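PDB 4MK3: glutathione S-transferase from Cupriavidus metallidurans, which probably catalyses conjugation of glutathione to electrophilic substrates, as glutathione transferases do, and here binds the oxidised tripeptide glutathione sulfinic acid. Local coordinates for residues Leu122-Leu128 against Gln149-Ile153. Numbering follows the deposited sequence.
Sequences LLDAALL and QRSKI. With GSF (L-gamma-glutamyl-3-sulfino-L-alanylglycine), chain E.
NZ of K152 gives a hydrogen bond, 2.7 Å, to O31 of the glycyl carboxylate of a GSF held mainly by the second subunit, through its S31, K70 and S85 among others, and another to the backbone O of L68 of that subunit, while CB of K152 lies 4.1 Å from CB of A125. The A125–K152 contact belongs to the packing of helices 106-134 and 143-164 in the all-helical C-terminal domain of the glutathione transferase fold; locally they run antiparallel, at 148°, with axes 8.4 Å apart. So close an approach fits the alanine at the interface: A125 points CB toward the facing helix, its CA 4.9 Å from that of Q149. The bend of Q149 at chi2 (-52°) turns its amide over A125, NE2 lying 3.5 Å from both CA and CB, and beside CD1 of L128. Replacing Q149 with an alanine would probably open a gap against A125 and CD1 of L128. I153 divides its branches: CG2 lies 4.2 Å from CG of L122, the side chains crossing at about a right angle, and CG1 covers CB of A125. With chi2 near 167° the CG1 branch stays extended, and CD1 rests 3.7 Å from CA of A126.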
loop_
_atom_site.group_PDB
_atom_site.type_symbol
_atom_site.label_atom_id
_atom_site.label_comp_id
_atom_site.label_asym_id
_atom_site.label_seq_id
_atom_site.Cartn_x
_atom_site.Cartn_y
_atom_site.Cartn_z
ATOM N N LEU A 122 -5.942 -7.104 -3.690
ATOM C CA LEU A 122 -6.269 -8.066 -4.737
ATOM C C LEU A 122 -5.251 -7.893 -5.885
ATOM O O LEU A 122 -4.657 -8.879 -6.362
ATOM C CB LEU A 122 -7.716 -7.861 -5.203
ATOM C CG LEU A 122 -8.235 -8.851 -6.236
ATOM C CD1 LEU A 122 -9.754 -8.792 -6.296
ATOM C CD2 LEU A 122 -7.676 -8.617 -7.641
ATOM N N LEU A 123 -5.021 -6.651 -6.314
ATOM C CA LEU A 123 -4.015 -6.385 -7.335
ATOM C C LEU A 123 -2.616 -6.842 -6.935
ATOM O O LEU A 123 -1.896 -7.402 -7.767
ATOM C CB LEU A 123 -3.987 -4.893 -7.683
ATOM C CG LEU A 123 -5.239 -4.378 -8.406
ATOM C CD1 LEU A 123 -5.112 -2.876 -8.624
ATOM C CD2 LEU A 123 -5.453 -5.085 -9.698
ATOM N N ASP A 124 -2.227 -6.626 -5.678
ATOM C CA ASP A 124 -0.890 -7.034 -5.241
ATOM C C ASP A 124 -0.721 -8.539 -5.451
ATOM O O ASP A 124 0.321 -8.990 -5.917
ATOM C CB ASP A 124 -0.676 -6.722 -3.766
ATOM C CG ASP A 124 -0.622 -5.221 -3.451
ATOM O OD1 ASP A 124 -0.356 -4.377 -4.354
ATOM O OD2 ASP A 124 -0.788 -4.908 -2.239
ATOM N N ALA A 125 -1.752 -9.298 -5.097
ATOM C CA ALA A 125 -1.718 -10.749 -5.217
ATOM C C ALA A 125 -1.709 -11.166 -6.689
ATOM O O ALA A 125 -0.979 -12.081 -7.088
ATOM C CB ALA A 125 -2.900 -11.352 -4.510
ATOM N N ALA A 126 -2.522 -10.494 -7.494
ATOM C CA ALA A 126 -2.588 -10.793 -8.917
ATOM C C ALA A 126 -1.247 -10.500 -9.597
ATOM O O ALA A 126 -0.769 -11.296 -10.414
ATOM C CB ALA A 126 -3.718 -10.000 -9.574
ATOM N N LEU A 127 -0.630 -9.359 -9.284
ATOM C CA LEU A 127 0.678 -9.057 -9.827
ATOM C C LEU A 127 1.706 -10.107 -9.452
ATOM O O LEU A 127 2.487 -10.533 -10.280
ATOM C CB LEU A 127 1.162 -7.667 -9.391
ATOM C CG LEU A 127 1.021 -6.536 -10.415
ATOM C CD1 LEU A 127 1.790 -6.811 -11.719
ATOM C CD2 LEU A 127 -0.441 -6.305 -10.688
ATOM N N LEU A 128 1.725 -10.512 -8.192
ATOM C CA LEU A 128 2.657 -11.552 -7.778
ATOM C C LEU A 128 2.440 -12.851 -8.528
ATOM O O LEU A 128 3.405 -13.542 -8.895
ATOM C CB LEU A 128 2.609 -11.779 -6.269
ATOM C CG LEU A 128 3.312 -10.693 -5.446
ATOM C CD1 LEU A 128 2.940 -10.800 -3.962
ATOM C CD2 LEU A 128 4.819 -10.727 -5.616
ATOM N N GLN A 149 -1.320 -16.765 -3.351
ATOM C CA GLN A 149 -1.777 -15.517 -3.936
ATOM C C GLN A 149 -3.145 -15.659 -4.593
ATOM O O GLN A 149 -3.990 -14.761 -4.463
ATOM C CB GLN A 149 -0.743 -14.970 -4.932
ATOM C CG GLN A 149 0.674 -14.759 -4.338
ATOM C CD GLN A 149 0.705 -13.924 -3.048
ATOM O OE1 GLN A 149 1.495 -14.193 -2.132
ATOM N NE2 GLN A 149 -0.120 -12.929 -2.983
ATOM N N ARG A 150 -3.373 -16.761 -5.298
ATOM C CA ARG A 150 -4.666 -16.963 -5.928
ATOM C C ARG A 150 -5.767 -17.113 -4.881
ATOM O O ARG A 150 -6.889 -16.658 -5.097
ATOM C CB ARG A 150 -4.625 -18.137 -6.899
ATOM C CG ARG A 150 -3.963 -17.746 -8.210
ATOM C CD ARG A 150 -3.829 -18.956 -9.127
ATOM N NE ARG A 150 -3.210 -18.602 -10.403
ATOM C CZ ARG A 150 -3.881 -18.290 -11.509
ATOM N NH1 ARG A 150 -5.203 -18.278 -11.515
ATOM N NH2 ARG A 150 -3.220 -17.984 -12.619
ATOM N N SER A 151 -5.451 -17.695 -3.731
ATOM C CA SER A 151 -6.441 -17.788 -2.661
ATOM C C SER A 151 -6.802 -16.402 -2.109
ATOM O O SER A 151 -7.949 -16.177 -1.737
ATOM C CB SER A 151 -5.961 -18.702 -1.541
ATOM O OG SER A 151 -5.937 -20.046 -1.987
ATOM N N LYS A 152 -5.849 -15.471 -2.064
ATOM C CA LYS A 152 -6.139 -14.129 -1.590
ATOM C C LYS A 152 -7.083 -13.470 -2.577
ATOM O O LYS A 152 -7.963 -12.716 -2.182
ATOM C CB LYS A 152 -4.874 -13.279 -1.500
ATOM C CG LYS A 152 -3.872 -13.749 -0.436
ATOM C CD LYS A 152 -2.669 -12.790 -0.386
ATOM C CE LYS A 152 -1.525 -13.312 0.477
ATOM N NZ LYS A 152 -1.972 -13.532 1.883
ATOM N N ILE A 153 -6.865 -13.704 -3.870
ATOM C CA ILE A 153 -7.729 -13.088 -4.875
ATOM C C ILE A 153 -9.164 -13.577 -4.678
ATOM O O ILE A 153 -10.095 -12.760 -4.650
ATOM C CB ILE A 153 -7.252 -13.383 -6.308
ATOM C CG1 ILE A 153 -5.877 -12.756 -6.551
ATOM C CG2 ILE A 153 -8.263 -12.867 -7.340
ATOM C CD1 ILE A 153 -5.161 -13.256 -7.837
HETATM C CB1 GSF E . 1.176 -5.141 4.242
HETATM C CG1 GSF E . 1.106 -5.998 5.498
HETATM C CD1 GSF E . 1.852 -7.306 5.349
HETATM O OE1 GSF E . 2.300 -7.711 4.295
HETATM C C1 GSF E . 0.116 -3.145 5.270
HETATM O O11 GSF E . -0.355 -3.418 6.403
HETATM O O12 GSF E . 0.673 -2.031 5.087
HETATM N N1 GSF E . 0.030 -3.481 2.862
HETATM C CA1 GSF E . 0.014 -4.155 4.158
HETATM N N2 GSF E . 2.030 -8.041 6.512
HETATM C CA2 GSF E . 2.671 -9.312 6.476
HETATM C CB2 GSF E . 3.246 -9.632 7.817
HETATM S SG2 GSF E . 4.738 -8.778 8.180
HETATM O O1S GSF E . 5.433 -9.582 9.200
HETATM O O2S GSF E . 4.403 -7.405 8.661
HETATM C C2 GSF E . 1.652 -10.415 6.288
HETATM O O2 GSF E . 0.629 -10.443 6.966
HETATM N N3 GSF E . 1.928 -11.391 5.337
HETATM C CA3 GSF E . 1.020 -12.488 5.165
HETATM C C3 GSF E . 0.770 -12.810 3.687
HETATM O O31 GSF E . 0.169 -13.891 3.407
HETATM O O32 GSF E . 1.144 -12.039 2.779
#